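Side-chain contacts in chorismate mutase (Burkholderia thailandensis, PDB 6CNZ), which catalyses the Claisen rearrangement of chorismate to prephenate, on the route to phenylalanine and tyrosine: residues Leu23-Leu28 and Ser157-Ala162; Pro33-Lys38 and Asn88-Thr93. All blocks are in the same frame, centred on the assembly; numbering follows the deposited sequence.

Contact 1. Residues Leu23-Leu28 and Ser157-Ala162. With NO3 (nitrate ion), chain G; NO3 (nitrate ion), chain I.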
ATOM      1  N   LEU A  23       3.518   3.037   4.520  1.00 20.71           N
ATOM      2  CA  LEU A  23       2.503   2.261   5.223  1.00 26.89           C
ATOM      3  C   LEU A  23       1.363   3.152   5.696  1.00 21.14           C
ATOM      4  O   LEU A  23       0.188   2.749   5.637  1.00 21.77           O
ATOM      5  CB  LEU A  23       3.134   1.493   6.386  1.00 26.00           C
ATOM      6  CG  LEU A  23       4.030   0.314   5.955  1.00 25.29           C
ATOM      7  CD1 LEU A  23       4.954  -0.101   7.102  1.00 27.13           C
ATOM      8  CD2 LEU A  23       3.208  -0.892   5.418  1.00 23.05           C
ATOM      9  N   ALA A  24       1.683   4.375   6.150  1.00 27.04           N
ATOM     10  CA  ALA A  24       0.632   5.300   6.560  1.00 26.37           C
ATOM     11  C   ALA A  24      -0.271   5.625   5.387  1.00 25.49           C
ATOM     12  O   ALA A  24      -1.492   5.726   5.537  1.00 22.06           O
ATOM     13  CB  ALA A  24       1.226   6.590   7.136  1.00 19.76           C
ATOM     14  N   SER A  25       0.318   5.795   4.208  1.00 18.18           N
ATOM     15  CA  SER A  25      -0.483   6.055   3.021  1.00 20.90           C
ATOM     16  C   SER A  25      -1.317   4.834   2.651  1.00 26.97           C
ATOM     17  O   SER A  25      -2.483   4.960   2.256  1.00 23.56           O
ATOM     18  CB  SER A  25       0.444   6.466   1.867  1.00 20.02           C
ATOM     19  OG  SER A  25      -0.244   6.486   0.632  1.00 22.48           O
ATOM     20  N   GLN A  26      -0.730   3.645   2.784  1.00 21.64           N
ATOM     21  CA  GLN A  26      -1.458   2.417   2.507  1.00 25.18           C
ATOM     22  C   GLN A  26      -2.667   2.280   3.429  1.00 27.27           C
ATOM     23  O   GLN A  26      -3.768   1.939   2.980  1.00 21.95           O
ATOM     24  CB  GLN A  26      -0.502   1.224   2.644  1.00 27.92           C
ATOM     25  CG  GLN A  26      -1.056  -0.112   2.202  1.00 40.09           C
ATOM     26  CD  GLN A  26      -0.003  -1.240   2.183  1.00 46.43           C
ATOM     27  OE1 GLN A  26       1.200  -0.995   2.108  1.00 43.28           O
ATOM     28  NE2 GLN A  26      -0.473  -2.475   2.248  1.00 47.33           N
ATOM     29  N   ARG A  27      -2.495   2.580   4.713  1.00 23.30           N
ATOM     30  CA  ARG A  27      -3.633   2.507   5.631  1.00 30.65           C
ATOM     31  C   ARG A  27      -4.683   3.553   5.289  1.00 30.74           C
ATOM     32  O   ARG A  27      -5.888   3.263   5.284  1.00 27.51           O
ATOM     33  CB  ARG A  27      -3.163   2.684   7.075  1.00 26.72           C
ATOM     34  CG  ARG A  27      -4.208   2.299   8.108  1.00 23.89           C
ATOM     35  CD  ARG A  27      -3.833   2.827   9.488  1.00 31.89           C
ATOM     36  NE  ARG A  27      -4.641   2.205  10.522  1.00 38.21           N
ATOM     37  CZ  ARG A  27      -5.844   2.632  10.879  1.00 35.03           C
ATOM     38  NH1 ARG A  27      -6.368   3.706  10.298  1.00 30.69           N
ATOM     39  NH2 ARG A  27      -6.516   1.981  11.820  1.00 38.80           N
ATOM     40  N   LEU A  28      -4.240   4.767   4.961  1.00 27.34           N
ATOM     41  CA  LEU A  28      -5.169   5.843   4.628  1.00 24.39           C
ATOM     42  C   LEU A  28      -5.978   5.527   3.378  1.00 24.57           C
ATOM     43  O   LEU A  28      -7.127   5.953   3.265  1.00 28.36           O
ATOM     44  CB  LEU A  28      -4.393   7.151   4.443  1.00 26.09           C
ATOM     45  CG  LEU A  28      -5.181   8.440   4.287  1.00 27.29           C
ATOM     46  CD1 LEU A  28      -6.217   8.582   5.427  1.00 22.91           C
ATOM     47  CD2 LEU A  28      -4.227   9.662   4.222  1.00 25.63           C
ATOM     48  N   SER A 157      -6.382  15.725  -3.424  1.00 28.41           N
ATOM     49  CA  SER A 157      -5.882  16.635  -2.393  1.00 39.09           C
ATOM     50  C   SER A 157      -6.445  16.300  -1.013  1.00 28.93           C
ATOM     51  O   SER A 157      -5.756  16.461  -0.004  1.00 32.34           O
ATOM     52  CB  SER A 157      -6.199  18.082  -2.762  1.00 30.89           C
ATOM     53  OG  SER A 157      -7.453  18.159  -3.401  1.00 54.89           O
ATOM     54  N   ALA A 158      -7.693  15.842  -0.944  1.00 28.77           N
ATOM     55  CA  ALA A 158      -8.242  15.419   0.341  1.00 34.10           C
ATOM     56  C   ALA A 158      -7.375  14.333   0.978  1.00 33.75           C
ATOM     57  O   ALA A 158      -7.034  14.405   2.166  1.00 32.52           O
ATOM     58  CB  ALA A 158      -9.680  14.925   0.157  1.00 31.91           C
ATOM     59  N   GLN A 159      -6.991  13.323   0.194  1.00 24.82           N
ATOM     60  CA  GLN A 159      -6.189  12.239   0.755  1.00 28.72           C
ATOM     61  C   GLN A 159      -4.791  12.722   1.088  1.00 34.88           C
ATOM     62  O   GLN A 159      -4.251  12.387   2.149  1.00 38.61           O
ATOM     63  CB  GLN A 159      -6.121  11.041  -0.198  1.00 23.49           C
ATOM     64  CG  GLN A 159      -5.159   9.962   0.337  1.00 27.63           C
ATOM     65  CD  GLN A 159      -5.437   8.578  -0.179  1.00 35.84           C
ATOM     66  OE1 GLN A 159      -6.512   8.312  -0.709  1.00 31.00           O
ATOM     67  NE2 GLN A 159      -4.452   7.681  -0.042  1.00 37.81           N
ATOM     68  N   LYS A 160      -4.203  13.529   0.200  1.00 35.88           N
ATOM     69  CA  LYS A 160      -2.885  14.091   0.454  1.00 25.68           C
ATOM     70  C   LYS A 160      -2.886  14.981   1.693  1.00 29.04           C
ATOM     71  O   LYS A 160      -1.932  14.954   2.477  1.00 25.56           O
ATOM     72  CB  LYS A 160      -2.412  14.864  -0.774  1.00 34.12           C
ATOM     73  CG  LYS A 160      -2.039  13.960  -1.943  1.00 33.20           C
ATOM     74  CD  LYS A 160      -1.296  14.765  -3.005  1.00 37.80           C
ATOM     75  CE  LYS A 160      -2.124  15.950  -3.437  1.00 45.17           C
ATOM     76  NZ  LYS A 160      -1.560  16.583  -4.645  1.00 58.60           N
ATOM     77  N   ASP A 161      -3.943  15.784   1.885  1.00 27.07           N
ATOM     78  CA  ASP A 161      -4.053  16.571   3.115  1.00 29.43           C
ATOM     79  C   ASP A 161      -4.140  15.667   4.341  1.00 30.43           C
ATOM     80  O   ASP A 161      -3.465  15.900   5.357  1.00 25.23           O
ATOM     81  CB  ASP A 161      -5.272  17.490   3.051  1.00 37.99           C
ATOM     82  CG  ASP A 161      -5.042  18.711   2.164  1.00 47.54           C
ATOM     83  OD1 ASP A 161      -3.908  18.883   1.661  1.00 48.04           O
ATOM     84  OD2 ASP A 161      -5.995  19.499   1.972  1.00 49.76           O
ATOM     85  N   ALA A 162      -4.947  14.606   4.253  1.00 24.99           N
ATOM     86  CA  ALA A 162      -5.096  13.708   5.390  1.00 22.43           C
ATOM     87  C   ALA A 162      -3.792  12.987   5.704  1.00 21.85           C
ATOM     88  O   ALA A 162      -3.541  12.663   6.869  1.00 29.54           O
ATOM     89  CB  ALA A 162      -6.232  12.709   5.129  1.00 24.79           C
TER
HETATM   90  N   NO3 G 301      -1.303   9.609   0.064  1.00 38.57           N
HETATM   91  O1  NO3 G 301      -1.796   8.756   0.865  1.00 35.69           O
HETATM   92  O2  NO3 G 301      -1.968  10.643  -0.258  1.00 33.74           O
HETATM   93  O3  NO3 G 301      -0.148   9.423  -0.422  1.00 38.86           O
HETATM   94  N   NO3 I 303      -9.729   3.491  12.384  1.00 82.32           N
HETATM   95  O1  NO3 I 303      -9.083   4.314  11.663  1.00 68.36           O
HETATM   96  O2  NO3 I 303      -9.451   2.253  12.350  1.00 84.52           O
HETATM   97  O3  NO3 I 303     -10.661   3.900  13.141  1.00 84.85           O
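Leu-28 reaches across to the helix of Ser-157-Ala-162 with both methyls, while beside it Ser-25 and Gln-159 meet through a shared nitrate ion. With CG anti to the backbone N (chi1 -171°), the Leu-28 side chain projects at the opposite helix and both branches of its fork close on one methyl: CD2 lies 3.8 Å from Ala-162 CB and CD1 4.1 Å from it. CD2 also rests on backbone, 3.4 Å from Gln-159 O, a van der Waals contact with a carbonyl oxygen. Gln-159 starts off pointing along the interface, but its extended chain brings the amide end round to the first helix, and Leu-28 CD2 packs alongside its aliphatic part, 4.0 Å from CG.

No hydrogen bond joins the two segments directly; Gln-159 NE2 and Ser-25 OG are 4.4 Å apart. One oxygen of the nitrate, probably from the crystallisation liquor, closes the gap. Its O1 accepts a bond from Ser-25 OG at 2.8 Å and another from Gln-159 NE2 at 3.0 Å, the latter nearly straight (N-H...O 166°). A second nitrate meets the Arg-27 guanidinium edge-on, NH1 and NH2 giving one bond each to two different oxygens, a paired grip that holds the anion's nitrogen in the guanidinium plane, although the nitrate itself is tilted out of it.

The contact packs helix 15-29 against helix 157-166 in the buried interior of the all-helical chain; the segments run at 131°, their axes 10.7 Å apart. Helix 69-96 borders it through Leu-86, which touches both Leu-28 and Gln-159. Helix 107-129 meets Leu-23 and Arg-27 through Leu-118 and Leu-122, and Trp-149 of the second subunit packs on Leu-23.

Contact 2. Residues Pro33-Lys38 and Asn88-Thr93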
ATOM      1  N   PRO A  33     -12.754   2.589   0.853  1.00 24.89           N
ATOM      2  CA  PRO A  33     -13.742   1.508   0.999  1.00 21.94           C
ATOM      3  C   PRO A  33     -14.457   1.505   2.347  1.00 25.83           C
ATOM      4  O   PRO A  33     -15.610   1.064   2.415  1.00 25.91           O
ATOM      5  CB  PRO A  33     -12.920   0.226   0.781  1.00 25.61           C
ATOM      6  CG  PRO A  33     -11.503   0.598   0.976  1.00 21.77           C
ATOM      7  CD  PRO A  33     -11.422   2.047   0.500  1.00 25.41           C
ATOM      8  N   VAL A  34     -13.831   1.980   3.422  1.00 22.19           N
ATOM      9  CA  VAL A  34     -14.576   2.184   4.664  1.00 23.64           C
ATOM     10  C   VAL A  34     -15.703   3.182   4.427  1.00 24.78           C
ATOM     11  O   VAL A  34     -16.868   2.922   4.747  1.00 29.99           O
ATOM     12  CB  VAL A  34     -13.642   2.664   5.799  1.00 26.68           C
ATOM     13  CG1 VAL A  34     -14.459   2.979   7.045  1.00 20.63           C
ATOM     14  CG2 VAL A  34     -12.566   1.631   6.126  1.00 23.58           C
ATOM     15  N   ALA A  35     -15.363   4.344   3.858  1.00 25.22           N
ATOM     16  CA  ALA A  35     -16.365   5.369   3.596  1.00 22.54           C
ATOM     17  C   ALA A  35     -17.467   4.828   2.703  1.00 22.01           C
ATOM     18  O   ALA A  35     -18.657   5.029   2.975  1.00 21.28           O
ATOM     19  CB  ALA A  35     -15.713   6.594   2.946  1.00 19.08           C
ATOM     20  N   HIS A  36     -17.078   4.152   1.619  1.00 24.84           N
ATOM     21  CA  HIS A  36     -18.039   3.575   0.682  1.00 23.52           C
ATOM     22  C   HIS A  36     -19.002   2.615   1.396  1.00 26.58           C
ATOM     23  O   HIS A  36     -20.226   2.699   1.232  1.00 25.82           O
ATOM     24  CB  HIS A  36     -17.252   2.881  -0.442  1.00 26.98           C
ATOM     25  CG  HIS A  36     -18.073   2.441  -1.619  1.00 31.75           C
ATOM     26  ND1 HIS A  36     -17.500   1.881  -2.746  1.00 34.16           N
ATOM     27  CD2 HIS A  36     -19.407   2.470  -1.853  1.00 27.55           C
ATOM     28  CE1 HIS A  36     -18.448   1.568  -3.614  1.00 34.27           C
ATOM     29  NE2 HIS A  36     -19.612   1.915  -3.097  1.00 34.90           N
ATOM     30  N   TRP A  37     -18.472   1.718   2.223  1.00 23.42           N
ATOM     31  CA  TRP A  37     -19.346   0.823   2.986  1.00 26.83           C
ATOM     32  C   TRP A  37     -20.281   1.598   3.919  1.00 30.07           C
ATOM     33  O   TRP A  37     -21.483   1.300   3.999  1.00 30.62           O
ATOM     34  CB  TRP A  37     -18.499  -0.171   3.777  1.00 23.38           C
ATOM     35  CG  TRP A  37     -19.305  -1.224   4.434  1.00 29.45           C
ATOM     36  CD1 TRP A  37     -19.670  -2.437   3.899  1.00 29.00           C
ATOM     37  CD2 TRP A  37     -19.872  -1.179   5.754  1.00 34.78           C
ATOM     38  NE1 TRP A  37     -20.411  -3.145   4.813  1.00 38.09           N
ATOM     39  CE2 TRP A  37     -20.554  -2.398   5.955  1.00 36.06           C
ATOM     40  CE3 TRP A  37     -19.870  -0.229   6.779  1.00 41.75           C
ATOM     41  CZ2 TRP A  37     -21.234  -2.691   7.146  1.00 47.90           C
ATOM     42  CZ3 TRP A  37     -20.545  -0.526   7.975  1.00 45.70           C
ATOM     43  CH2 TRP A  37     -21.215  -1.745   8.142  1.00 48.32           C
ATOM     44  N   LYS A  38     -19.753   2.607   4.620  1.00 23.68           N
ATOM     45  CA  LYS A  38     -20.584   3.399   5.541  1.00 25.93           C
ATOM     46  C   LYS A  38     -21.624   4.238   4.804  1.00 25.64           C
ATOM     47  O   LYS A  38     -22.727   4.449   5.324  1.00 23.07           O
ATOM     48  CB  LYS A  38     -19.687   4.289   6.402  1.00 22.02           C
ATOM     49  CG  LYS A  38     -18.851   3.488   7.413  1.00 22.49           C
ATOM     50  CD  LYS A  38     -17.997   4.407   8.282  1.00 24.73           C
ATOM     51  CE  LYS A  38     -17.479   3.698   9.543  1.00 35.78           C
ATOM     52  NZ  LYS A  38     -16.219   4.345  10.044  1.00 47.55           N
ATOM     53  N   ASN A  88     -14.953  11.909   5.710  1.00 25.48           N
ATOM     54  CA  ASN A  88     -15.868  13.040   5.650  1.00 27.05           C
ATOM     55  C   ASN A  88     -15.754  13.784   4.327  1.00 23.53           C
ATOM     56  O   ASN A  88     -16.771  14.208   3.761  1.00 25.59           O
ATOM     57  CB  ASN A  88     -15.630  13.974   6.829  1.00 24.60           C
ATOM     58  CG  ASN A  88     -16.444  13.563   8.034  1.00 31.78           C
ATOM     59  OD1 ASN A  88     -17.669  13.575   7.976  1.00 33.36           O
ATOM     60  ND2 ASN A  88     -15.771  13.142   9.110  1.00 27.73           N
ATOM     61  N   ALA A  89     -14.529  13.943   3.814  1.00 21.64           N
ATOM     62  CA  ALA A  89     -14.356  14.574   2.508  1.00 25.59           C
ATOM     63  C   ALA A  89     -15.044  13.767   1.402  1.00 27.40           C
ATOM     64  O   ALA A  89     -15.676  14.343   0.506  1.00 26.02           O
ATOM     65  CB  ALA A  89     -12.858  14.750   2.214  1.00 24.32           C
ATOM     66  N   LEU A  90     -14.956  12.427   1.461  1.00 27.75           N
ATOM     67  CA  LEU A  90     -15.646  11.595   0.475  1.00 25.23           C
ATOM     68  C   LEU A  90     -17.164  11.738   0.599  1.00 26.74           C
ATOM     69  O   LEU A  90     -17.860  11.903  -0.408  1.00 26.21           O
ATOM     70  CB  LEU A  90     -15.217  10.125   0.623  1.00 21.00           C
ATOM     71  CG  LEU A  90     -13.751   9.818   0.277  1.00 26.52           C
ATOM     72  CD1 LEU A  90     -13.275   8.450   0.827  1.00 23.13           C
ATOM     73  CD2 LEU A  90     -13.528   9.886  -1.215  1.00 22.67           C
ATOM     74  N   PHE A  91     -17.695  11.702   1.834  1.00 28.28           N
ATOM     75  CA  PHE A  91     -19.121  11.945   2.046  1.00 23.62           C
ATOM     76  C   PHE A  91     -19.553  13.276   1.445  1.00 23.80           C
ATOM     77  O   PHE A  91     -20.598  13.359   0.787  1.00 28.78           O
ATOM     78  CB  PHE A  91     -19.470  11.921   3.539  1.00 26.10           C
ATOM     79  CG  PHE A  91     -19.783  10.532   4.089  1.00 29.33           C
ATOM     80  CD1 PHE A  91     -19.172   9.393   3.568  1.00 20.55           C
ATOM     81  CD2 PHE A  91     -20.697  10.379   5.129  1.00 31.46           C
ATOM     82  CE1 PHE A  91     -19.458   8.131   4.088  1.00 27.08           C
ATOM     83  CE2 PHE A  91     -20.985   9.123   5.658  1.00 24.75           C
ATOM     84  CZ  PHE A  91     -20.373   7.996   5.132  1.00 25.89           C
ATOM     85  N   ALA A  92     -18.777  14.341   1.698  1.00 26.42           N
ATOM     86  CA  ALA A  92     -19.116  15.653   1.142  1.00 28.95           C
ATOM     87  C   ALA A  92     -19.162  15.603  -0.389  1.00 24.80           C
ATOM     88  O   ALA A  92     -20.060  16.178  -1.012  1.00 25.84           O
ATOM     89  CB  ALA A  92     -18.104  16.709   1.631  1.00 27.15           C
ATOM     90  N   THR A  93     -18.221  14.885  -1.002  1.00 26.18           N
ATOM     91  CA  THR A  93     -18.202  14.727  -2.456  1.00 34.73           C
ATOM     92  C   THR A  93     -19.409  13.934  -2.939  1.00 31.00           C
ATOM     93  O   THR A  93     -20.072  14.316  -3.909  1.00 32.53           O
ATOM     94  CB  THR A  93     -16.905  14.025  -2.871  1.00 36.98           C
ATOM     95  OG1 THR A  93     -15.788  14.820  -2.470  1.00 41.06           O
ATOM     96  CG2 THR A  93     -16.845  13.781  -4.386  1.00 36.07           C
TER
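The helices of Pro-33-Lys-38 and Asn-88-Thr-93 cross at -51° with their axes 9.6 Å apart, and the CA atoms nearest each other are those of Ala-35 and Leu-90. Ala-35 turns its methyl to the partner helix, where CB lies 3.7 Å from Leu-90 CD1. Phe-91 enters from one flank: its CB starts along the interface, but the ring swings inward and presents its edge to the first helix. Ring atom CE1 stands 3.4 Å from Ala-35 O, with that carbonyl oxygen close to the ring plane, a placement that favours an electrostatic contact between the oxygen and the ring's C-H edge. The neighbouring CZ reaches Lys-38, 4.0 Å from its CB. Beyond CB the lysine chain extends away from the ring, and its NZ is hydrogen-bonded to Ile-45 O and weakly to Gln-87 OE1.

Trp-39 meets the Phe-91 ring edge-to-face, and Trp-94 packs on Ala-35. Ala-35 is the point on which Leu-90 and Phe-91 both converge, in an ordinary apolar helix-helix packing. It joins helix 31-41 to the long helix 69-96 within the all-helical fold of this type II chorismate mutase.

Overall arrangement
Contact 1 and contact 2 have centres 14 Å apart and meet directly where Ala-158 CB packs against Ala-89 CB at 3.8 Å. Contact 2 is nested in the chain loop closed by contact 1, and the consecutive helices 15-29 and 31-41 supply the first segment of each. Helix 69-96 is common ground: it carries residues 88-93 and also flanks contact 1. Contact 1 is the more central, about 6 Å from the centre of the chain against 15 Å for contact 2. Nitrates lie by both, one of them near the Lys-38 side chain; they may mark anion-binding pockets, but do not by themselves locate the active site.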